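Side-chain contacts in myosin-17 (Arabidopsis thaliana, PDB 7KFL), which probably moves organelles and vesicles along actin in plant cells, its globular tail, the part crystallised here, serving to recognise cargo: residues K165-I170 and S383-V388; N173-I178 and F247-V252; K241-I246 and E281-E286. All coordinates share one frame; numbering follows the deposited sequence.

Interaction 1. Residues K165-I170 and S383-V388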
loop_
_atom_site.group_PDB
_atom_site.type_symbol
_atom_site.label_atom_id
_atom_site.label_comp_id
_atom_site.label_asym_id
_atom_site.label_seq_id
_atom_site.Cartn_x
_atom_site.Cartn_y
_atom_site.Cartn_z
ATOM N N LYS A 165 5.229 3.480 10.149
ATOM C CA LYS A 165 4.151 2.916 11.008
ATOM C C LYS A 165 2.783 3.400 10.514
ATOM O O LYS A 165 1.870 2.561 10.371
ATOM C CB LYS A 165 4.359 3.319 12.470
ATOM C CG LYS A 165 3.249 2.898 13.422
ATOM C CD LYS A 165 3.636 3.032 14.878
ATOM C CE LYS A 165 2.461 2.883 15.822
ATOM N NZ LYS A 165 1.936 1.499 15.833
ATOM N N ILE A 166 2.648 4.708 10.283
ATOM C CA ILE A 166 1.383 5.352 9.820
ATOM C C ILE A 166 1.021 4.777 8.444
ATOM O O ILE A 166 -0.101 4.254 8.306
ATOM C CB ILE A 166 1.515 6.891 9.829
ATOM C CG1 ILE A 166 1.511 7.432 11.262
ATOM C CG2 ILE A 166 0.431 7.546 8.984
ATOM C CD1 ILE A 166 2.091 8.822 11.403
ATOM N N TYR A 167 1.943 4.840 7.477
ATOM C CA TYR A 167 1.795 4.230 6.127
ATOM C C TYR A 167 1.288 2.790 6.268
ATOM O O TYR A 167 0.323 2.419 5.577
ATOM C CB TYR A 167 3.120 4.234 5.364
ATOM C CG TYR A 167 3.107 3.403 4.106
ATOM C CD1 TYR A 167 3.402 2.049 4.136
ATOM C CD2 TYR A 167 2.786 3.967 2.883
ATOM C CE1 TYR A 167 3.387 1.280 2.984
ATOM C CE2 TYR A 167 2.772 3.212 1.719
ATOM C CZ TYR A 167 3.070 1.863 1.770
ATOM O OH TYR A 167 3.045 1.122 0.626
ATOM N N GLY A 168 1.947 2.008 7.128
ATOM C CA GLY A 168 1.623 0.595 7.396
ATOM C C GLY A 168 0.205 0.419 7.911
ATOM O O GLY A 168 -0.446 -0.550 7.491
ATOM N N MET A 169 -0.258 1.322 8.784
ATOM C CA MET A 169 -1.583 1.238 9.462
ATOM C C MET A 169 -2.708 1.577 8.475
ATOM O O MET A 169 -3.738 0.876 8.506
ATOM C CB MET A 169 -1.649 2.179 10.669
ATOM C CG MET A 169 -0.985 1.598 11.903
ATOM S SD MET A 169 -0.444 2.866 13.070
ATOM C CE MET A 169 -1.962 3.152 13.978
ATOM N N ILE A 170 -2.524 2.606 7.643
ATOM C CA ILE A 170 -3.479 2.976 6.553
ATOM C C ILE A 170 -3.651 1.755 5.640
ATOM O O ILE A 170 -4.804 1.314 5.450
ATOM C CB ILE A 170 -3.003 4.226 5.779
ATOM C CG1 ILE A 170 -3.116 5.493 6.632
ATOM C CG2 ILE A 170 -3.755 4.376 4.463
ATOM C CD1 ILE A 170 -2.418 6.707 6.048
ATOM N N SER A 383 6.230 -5.149 3.086
ATOM C CA SER A 383 7.472 -4.359 3.291
ATOM C C SER A 383 7.151 -2.860 3.220
ATOM O O SER A 383 6.074 -2.514 2.711
ATOM C CB SER A 383 8.519 -4.731 2.271
ATOM O OG SER A 383 8.243 -4.120 1.017
ATOM N N ILE A 384 8.056 -2.015 3.722
ATOM C CA ILE A 384 8.064 -0.541 3.475
ATOM C C ILE A 384 8.743 -0.327 2.123
ATOM O O ILE A 384 9.936 -0.588 1.981
ATOM C CB ILE A 384 8.750 0.222 4.631
ATOM C CG1 ILE A 384 7.772 0.535 5.771
ATOM C CG2 ILE A 384 9.423 1.497 4.139
ATOM C CD1 ILE A 384 7.002 -0.657 6.296
ATOM N N PRO A 385 8.001 0.103 1.075
ATOM C CA PRO A 385 8.551 0.178 -0.278
ATOM C C PRO A 385 9.187 1.524 -0.659
ATOM O O PRO A 385 9.271 1.806 -1.842
ATOM C CB PRO A 385 7.284 -0.078 -1.104
ATOM C CG PRO A 385 6.215 0.673 -0.341
ATOM C CD PRO A 385 6.582 0.490 1.118
ATOM N N PHE A 386 9.637 2.309 0.327
ATOM C CA PHE A 386 10.191 3.675 0.123
ATOM C C PHE A 386 11.210 4.021 1.211
ATOM O O PHE A 386 11.090 3.515 2.346
ATOM C CB PHE A 386 9.069 4.716 0.126
ATOM C CG PHE A 386 8.279 4.782 1.409
ATOM C CD1 PHE A 386 8.703 5.568 2.469
ATOM C CD2 PHE A 386 7.112 4.049 1.561
ATOM C CE1 PHE A 386 7.977 5.621 3.649
ATOM C CE2 PHE A 386 6.385 4.104 2.739
ATOM C CZ PHE A 386 6.819 4.890 3.782
ATOM N N THR A 387 12.168 4.883 0.857
ATOM C CA THR A 387 13.120 5.558 1.779
ATOM C C THR A 387 12.807 7.060 1.779
ATOM O O THR A 387 12.154 7.524 0.823
ATOM C CB THR A 387 14.571 5.266 1.376
ATOM O OG1 THR A 387 14.758 5.696 0.028
ATOM C CG2 THR A 387 14.928 3.801 1.498
ATOM N N VAL A 388 13.255 7.787 2.808
ATOM C CA VAL A 388 12.999 9.250 2.981
ATOM C C VAL A 388 13.602 10.004 1.788
ATOM O O VAL A 388 13.038 11.050 1.411
ATOM C CB VAL A 388 13.547 9.767 4.328
ATOM C CG1 VAL A 388 13.449 11.282 4.451
ATOM C CG2 VAL A 388 12.855 9.103 5.510
#
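The C-terminal tail of the globular cargo-binding domain packs here on the long helix 150-186, through a T-shaped aromatic pair, Tyr-167 with Phe-386. Residues 383-387 form an irregular linker. It runs into the last helix, 388-393, for which Thr-387 is the N-cap residue. Phe-386 turns its edge to the face of Tyr-167. Its CE2 stands over the centre of the tyrosine ring, 3.6 Å from Tyr-167 CG and from Tyr-167 CD2. The ring planes meet at 73°, and the centroids are 5.0 Å apart. The tyrosine CG lies anti to its own nitrogen (chi1 169°), which carries the ring out from the helix toward the linker. Phe-386 has CG set between its nitrogen and carbonyl carbon (chi1 61°), and the methyl Ile-384 CG2 lies over one face of its ring. Both aromatic residues are buried. Phe-386 also touches Leu-163, one turn before Tyr-167 on helix 150-186.

Pro-385 meets the far end of the tyrosine. Its CD packs 3.8 Å from Tyr-167 CE1, at an oblique angle to the ring. Helix 236-260 completes the setting. Val-242 packs on the tyrosine ring and Lys-241 on its hydroxyl, and Gln-245 OE1 makes a weak hydrogen bond with the same hydroxyl. The side chain of Gln-245 also donates through NE2 to the carbonyl of Ser-383. One glutamine thus joins both segments. The hydroxyl has apolar company as well: Tyr-167 OH lies 3.3 Å from Pro-385 CG.

Interaction 2. Residues N173-I178 and F247-V252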
loop_
_atom_site.group_PDB
_atom_site.type_symbol
_atom_site.label_atom_id
_atom_site.label_comp_id
_atom_site.label_asym_id
_atom_site.label_seq_id
_atom_site.Cartn_x
_atom_site.Cartn_y
_atom_site.Cartn_z
ATOM N N ASN A 173 -5.222 -1.256 7.509
ATOM C CA ASN A 173 -6.650 -0.908 7.763
ATOM C C ASN A 173 -7.489 -1.185 6.507
ATOM O O ASN A 173 -8.604 -1.732 6.651
ATOM C CB ASN A 173 -6.839 0.552 8.189
ATOM C CG ASN A 173 -6.521 0.812 9.646
ATOM O OD1 ASN A 173 -6.161 -0.099 10.388
ATOM N ND2 ASN A 173 -6.645 2.061 10.065
ATOM N N LEU A 174 -6.978 -0.805 5.331
ATOM C CA LEU A 174 -7.634 -1.030 4.014
ATOM C C LEU A 174 -7.683 -2.536 3.717
ATOM O O LEU A 174 -8.746 -3.000 3.261
ATOM C CB LEU A 174 -6.874 -0.252 2.933
ATOM C CG LEU A 174 -7.366 -0.414 1.494
ATOM C CD1 LEU A 174 -8.876 -0.270 1.393
ATOM C CD2 LEU A 174 -6.683 0.594 0.584
ATOM N N LYS A 175 -6.589 -3.263 3.982
ATOM C CA LYS A 175 -6.496 -4.745 3.840
ATOM C C LYS A 175 -7.602 -5.415 4.670
ATOM O O LYS A 175 -8.260 -6.324 4.139
ATOM C CB LYS A 175 -5.126 -5.274 4.282
ATOM C CG LYS A 175 -3.997 -5.109 3.271
ATOM C CD LYS A 175 -2.750 -5.915 3.602
ATOM C CE LYS A 175 -1.577 -5.599 2.694
ATOM N NZ LYS A 175 -0.379 -6.413 3.017
ATOM N N LYS A 176 -7.793 -4.974 5.916
ATOM C CA LYS A 176 -8.780 -5.540 6.879
ATOM C C LYS A 176 -10.209 -5.278 6.386
ATOM O O LYS A 176 -11.097 -6.099 6.696
ATOM C CB LYS A 176 -8.559 -4.928 8.267
ATOM C CG LYS A 176 -9.531 -5.367 9.355
ATOM C CD LYS A 176 -9.633 -4.364 10.490
ATOM C CE LYS A 176 -9.554 -4.992 11.866
ATOM N NZ LYS A 176 -9.183 -3.993 12.899
ATOM N N GLU A 177 -10.428 -4.173 5.666
ATOM C CA GLU A 177 -11.771 -3.739 5.196
ATOM C C GLU A 177 -12.188 -4.557 3.965
ATOM O O GLU A 177 -13.378 -4.925 3.894
ATOM C CB GLU A 177 -11.775 -2.241 4.889
ATOM C CG GLU A 177 -13.172 -1.647 4.828
ATOM C CD GLU A 177 -13.215 -0.144 4.622
ATOM O OE1 GLU A 177 -12.685 0.588 5.488
ATOM O OE2 GLU A 177 -13.766 0.291 3.588
ATOM N N ILE A 178 -11.260 -4.827 3.038
ATOM C CA ILE A 178 -11.549 -5.527 1.747
ATOM C C ILE A 178 -11.284 -7.032 1.887
ATOM O O ILE A 178 -11.579 -7.756 0.917
ATOM C CB ILE A 178 -10.765 -4.915 0.565
ATOM C CG1 ILE A 178 -9.265 -5.215 0.629
ATOM C CG2 ILE A 178 -11.045 -3.421 0.458
ATOM C CD1 ILE A 178 -8.481 -4.663 -0.539
ATOM N N PHE A 247 -3.128 -4.112 -4.155
ATOM C CA PHE A 247 -3.461 -4.931 -5.352
ATOM C C PHE A 247 -2.622 -6.215 -5.325
ATOM O O PHE A 247 -3.142 -7.277 -5.731
ATOM C CB PHE A 247 -3.295 -4.124 -6.643
ATOM C CG PHE A 247 -4.550 -3.412 -7.084
ATOM C CD1 PHE A 247 -5.159 -2.475 -6.263
ATOM C CD2 PHE A 247 -5.130 -3.682 -8.315
ATOM C CE1 PHE A 247 -6.315 -1.822 -6.665
ATOM C CE2 PHE A 247 -6.285 -3.027 -8.717
ATOM C CZ PHE A 247 -6.876 -2.099 -7.891
ATOM N N SER A 248 -1.379 -6.121 -4.843
ATOM C CA SER A 248 -0.512 -7.275 -4.479
ATOM C C SER A 248 -1.301 -8.244 -3.586
ATOM O O SER A 248 -1.369 -9.437 -3.925
ATOM C CB SER A 248 0.765 -6.815 -3.815
ATOM O OG SER A 248 1.157 -7.701 -2.778
ATOM N N PHE A 249 -1.894 -7.734 -2.503
ATOM C CA PHE A 249 -2.726 -8.501 -1.536
ATOM C C PHE A 249 -3.911 -9.153 -2.265
ATOM O O PHE A 249 -4.163 -10.355 -2.046
ATOM C CB PHE A 249 -3.179 -7.586 -0.394
ATOM C CG PHE A 249 -4.254 -8.153 0.497
ATOM C CD1 PHE A 249 -3.947 -9.091 1.471
ATOM C CD2 PHE A 249 -5.569 -7.732 0.375
ATOM C CE1 PHE A 249 -4.935 -9.604 2.298
ATOM C CE2 PHE A 249 -6.556 -8.249 1.203
ATOM C CZ PHE A 249 -6.238 -9.182 2.163
ATOM N N ILE A 250 -4.618 -8.392 -3.104
ATOM C CA ILE A 250 -5.798 -8.880 -3.882
ATOM C C ILE A 250 -5.341 -10.021 -4.797
ATOM O O ILE A 250 -5.995 -11.084 -4.794
ATOM C CB ILE A 250 -6.465 -7.731 -4.668
ATOM C CG1 ILE A 250 -7.266 -6.818 -3.735
ATOM C CG2 ILE A 250 -7.328 -8.268 -5.803
ATOM C CD1 ILE A 250 -7.637 -5.486 -4.343
ATOM N N ASN A 251 -4.257 -9.798 -5.545
ATOM C CA ASN A 251 -3.665 -10.775 -6.496
ATOM C C ASN A 251 -3.399 -12.101 -5.775
ATOM O O ASN A 251 -3.689 -13.156 -6.360
ATOM C CB ASN A 251 -2.365 -10.250 -7.106
ATOM C CG ASN A 251 -1.732 -11.253 -8.043
ATOM O OD1 ASN A 251 -2.255 -11.512 -9.124
ATOM N ND2 ASN A 251 -0.616 -11.829 -7.630
ATOM N N VAL A 252 -2.856 -12.023 -4.557
ATOM C CA VAL A 252 -2.459 -13.183 -3.706
ATOM C C VAL A 252 -3.718 -13.948 -3.286
ATOM O O VAL A 252 -3.760 -15.168 -3.502
ATOM C CB VAL A 252 -1.644 -12.705 -2.487
ATOM C CG1 VAL A 252 -1.538 -13.764 -1.399
ATOM C CG2 VAL A 252 -0.263 -12.231 -2.907
#
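Phe-249 packs against Lys-175 and Ile-178 where two long helices of the all-helical cargo-binding domain meet. Helices 150-186 and 236-260 run in roughly the same direction here. Their local axes cross at -34° and approach to 11.0 Å.

The CH-pi contact comes first. The lysine chain is extended beyond CG and passes over one face of the phenylalanine ring. Lys-175 CG sits 4.2 Å from the centroid of the Phe-249 ring, 15° off its normal. Further along, Lys-175 CE reaches Phe-249 CB at 4.0 Å. The ammonium group goes on to a weak, long ion pair with Asp-380.

Most of the rest is apolar. Phe-249 has CG anti to its nitrogen (chi1 168°), which sends the ring across to helix 150-186. Ile-178 CG1 meets the ring at its edge, 4.1 Å from Phe-249 CE2. The carbonyl Lys-175 O also lies 3.9 Å from Phe-249 CE2. Replacing Phe-249 by alanine would take away the ring and would probably leave a gap at Ile-178 CG1 and the Lys-175 chain without its aromatic face. Ile-246 also touches Lys-175 and Ile-178. The side chains of Ile-178 and Ile-250 cross at about a right angle, with Ile-178 CD1 4.0 Å from Ile-250 CD1.

Interaction 3. Residues K241-I246 and E281-E286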
loop_
_atom_site.group_PDB
_atom_site.type_symbol
_atom_site.label_atom_id
_atom_site.label_comp_id
_atom_site.label_asym_id
_atom_site.label_seq_id
_atom_site.Cartn_x
_atom_site.Cartn_y
_atom_site.Cartn_z
ATOM N N LYS A 241 2.283 3.716 -3.823
ATOM C CA LYS A 241 2.836 2.556 -3.070
ATOM C C LYS A 241 1.684 1.789 -2.414
ATOM O O LYS A 241 1.577 0.578 -2.671
ATOM C CB LYS A 241 3.844 2.991 -2.001
ATOM C CG LYS A 241 5.076 3.737 -2.501
ATOM C CD LYS A 241 5.642 3.238 -3.814
ATOM C CE LYS A 241 6.913 3.964 -4.200
ATOM N NZ LYS A 241 7.595 3.329 -5.353
ATOM N N VAL A 242 0.849 2.479 -1.628
ATOM C CA VAL A 242 -0.244 1.869 -0.809
ATOM C C VAL A 242 -1.068 0.938 -1.707
ATOM O O VAL A 242 -1.189 -0.255 -1.372
ATOM C CB VAL A 242 -1.147 2.927 -0.142
ATOM C CG1 VAL A 242 -2.294 2.287 0.627
ATOM C CG2 VAL A 242 -0.370 3.853 0.778
ATOM N N PHE A 243 -1.600 1.467 -2.811
ATOM C CA PHE A 243 -2.567 0.756 -3.690
ATOM C C PHE A 243 -1.856 -0.379 -4.437
ATOM O O PHE A 243 -2.474 -1.456 -4.578
ATOM C CB PHE A 243 -3.294 1.747 -4.604
ATOM C CG PHE A 243 -4.346 2.552 -3.884
ATOM C CD1 PHE A 243 -5.461 1.925 -3.345
ATOM C CD2 PHE A 243 -4.216 3.922 -3.721
ATOM C CE1 PHE A 243 -6.426 2.652 -2.664
ATOM C CE2 PHE A 243 -5.184 4.648 -3.043
ATOM C CZ PHE A 243 -6.287 4.012 -2.518
ATOM N N THR A 244 -0.604 -0.166 -4.862
ATOM C CA THR A 244 0.253 -1.205 -5.500
ATOM C C THR A 244 0.427 -2.377 -4.524
ATOM O O THR A 244 0.281 -3.528 -4.962
ATOM C CB THR A 244 1.604 -0.638 -5.951
ATOM O OG1 THR A 244 1.356 0.443 -6.851
ATOM C CG2 THR A 244 2.477 -1.666 -6.636
ATOM N N GLN A 245 0.704 -2.086 -3.250
ATOM C CA GLN A 245 0.865 -3.105 -2.175
ATOM C C GLN A 245 -0.487 -3.770 -1.872
ATOM O O GLN A 245 -0.481 -4.953 -1.487
ATOM C CB GLN A 245 1.473 -2.478 -0.917
ATOM C CG GLN A 245 2.944 -2.115 -1.074
ATOM C CD GLN A 245 3.674 -2.018 0.245
ATOM O OE1 GLN A 245 3.112 -1.620 1.265
ATOM N NE2 GLN A 245 4.948 -2.377 0.232
ATOM N N ILE A 246 -1.598 -3.046 -2.035
ATOM C CA ILE A 246 -2.977 -3.553 -1.758
ATOM C C ILE A 246 -3.428 -4.471 -2.903
ATOM O O ILE A 246 -4.072 -5.496 -2.610
ATOM C CB ILE A 246 -3.953 -2.383 -1.522
ATOM C CG1 ILE A 246 -3.689 -1.702 -0.177
ATOM C CG2 ILE A 246 -5.402 -2.837 -1.642
ATOM C CD1 ILE A 246 -4.214 -2.469 1.016
ATOM N N GLU A 281 -9.849 -2.873 -12.819
ATOM C CA GLU A 281 -9.182 -2.207 -13.971
ATOM C C GLU A 281 -9.777 -0.804 -14.137
ATOM O O GLU A 281 -8.993 0.154 -14.298
ATOM C CB GLU A 281 -9.352 -3.016 -15.260
ATOM C CG GLU A 281 -8.448 -2.550 -16.390
ATOM C CD GLU A 281 -8.645 -3.260 -17.719
ATOM O OE1 GLU A 281 -9.474 -4.194 -17.780
ATOM O OE2 GLU A 281 -7.969 -2.874 -18.693
ATOM N N GLN A 282 -11.111 -0.704 -14.097
ATOM C CA GLN A 282 -11.875 0.568 -14.234
ATOM C C GLN A 282 -11.436 1.547 -13.139
ATOM O O GLN A 282 -11.227 2.735 -13.462
ATOM C CB GLN A 282 -13.383 0.307 -14.182
ATOM C CG GLN A 282 -13.985 -0.052 -15.534
ATOM C CD GLN A 282 -13.928 1.095 -16.515
ATOM O OE1 GLN A 282 -14.040 2.263 -16.142
ATOM N NE2 GLN A 282 -13.754 0.772 -17.786
ATOM N N TRP A 283 -11.293 1.061 -11.902
ATOM C CA TRP A 283 -10.817 1.854 -10.736
ATOM C C TRP A 283 -9.418 2.419 -11.016
ATOM O O TRP A 283 -9.179 3.590 -10.661
ATOM C CB TRP A 283 -10.828 1.019 -9.450
ATOM C CG TRP A 283 -10.298 1.779 -8.275
ATOM C CD1 TRP A 283 -11.016 2.491 -7.359
ATOM C CD2 TRP A 283 -8.913 1.953 -7.924
ATOM N NE1 TRP A 283 -10.177 3.076 -6.451
ATOM C CE2 TRP A 283 -8.882 2.767 -6.773
ATOM C CE3 TRP A 283 -7.704 1.499 -8.464
ATOM C CZ2 TRP A 283 -7.686 3.128 -6.155
ATOM C CZ3 TRP A 283 -6.523 1.856 -7.853
ATOM C CH2 TRP A 283 -6.518 2.660 -6.715
ATOM N N CYS A 284 -8.525 1.612 -11.600
ATOM C CA CYS A 284 -7.122 1.990 -11.922
ATOM C C CYS A 284 -7.113 3.104 -12.978
ATOM O O CYS A 284 -6.233 3.985 -12.897
ATOM C CB CYS A 284 -6.311 0.794 -12.412
ATOM S SG CYS A 284 -6.015 -0.462 -11.136
ATOM N N ILE A 285 -8.063 3.070 -13.918
ATOM C CA ILE A 285 -8.194 4.072 -15.019
ATOM C C ILE A 285 -8.731 5.384 -14.430
ATOM O O ILE A 285 -8.169 6.450 -14.760
ATOM C CB ILE A 285 -9.085 3.528 -16.156
ATOM C CG1 ILE A 285 -8.483 2.270 -16.789
ATOM C CG2 ILE A 285 -9.356 4.600 -17.203
ATOM C CD1 ILE A 285 -9.489 1.401 -17.507
ATOM N N GLU A 286 -9.774 5.298 -13.594
ATOM C CA GLU A 286 -10.429 6.458 -12.929
ATOM C C GLU A 286 -9.425 7.138 -11.990
ATOM O O GLU A 286 -9.292 8.373 -12.070
ATOM C CB GLU A 286 -11.680 6.013 -12.163
ATOM C CG GLU A 286 -12.852 5.649 -13.062
ATOM C CD GLU A 286 -13.611 6.819 -13.675
ATOM O OE1 GLU A 286 -13.516 7.941 -13.132
ATOM O OE2 GLU A 286 -14.303 6.604 -14.692
#
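Phe-243 and Trp-283 carry the whole of this contact. They join helix 236-260 to helix 267-287 inside the DIL domain, the sequence family found in the globular tails of class V and class XI myosins.

The aromatic interaction is edge-to-face. Trp-283 brings the edge of its six-membered ring toward the face of Phe-243. The planes are well short of perpendicular, at 54°, and the centroids lie 4.9 Å apart. Trp-283 CH2 stands above the phenylalanine ring, displaced from the centre toward the rim, and is 3.6 Å from Phe-243 CG. Its neighbour Trp-283 CZ2 comes to 3.7 Å from Phe-243 CE1. The indole owes its reach to a CG anti to the backbone nitrogen (chi1 178°), which carries the benzo end over to helix 236-260.

Further apolar packing comes from helix 205-231 and from Phe-247. Leu-226 and Met-229 of that helix touch Phe-243, and its Leu-222 touches Trp-283. Phe-247, one turn after Phe-243, also meets the indole, with ring planes at about 30°. The tryptophan is therefore shared by two phenylalanines of the same helix.

Both residues are buried, and the contact between the segments is made of carbon atoms. It depends on close fit and on the C-H edge of the indole facing the pi face of phenylalanine, with no charge involved.

Overall arrangement
All three contacts are buried near the middle of the helical body. Helix 150-186 serves interactions 1 and 2, and helix 236-260 serves interactions 2 and 3. Centres of interactions 2 and 3 are about 11 Å apart, those of 1 and 2 about 15 Å, and those of 1 and 3 about 17 Å. Along the chain, interaction 1 spans the longest loop and encloses the others, whose segments alternate. Direct touches link interaction 3 to both neighbours: Gln-245 reaches the segments of interaction 1, and Phe-247 of interaction 2 packs on Cys-284. The C-terminal tail, helix 150-186 and the DIL helices are thus packed together in one body, consistent with a single cargo-binding unit.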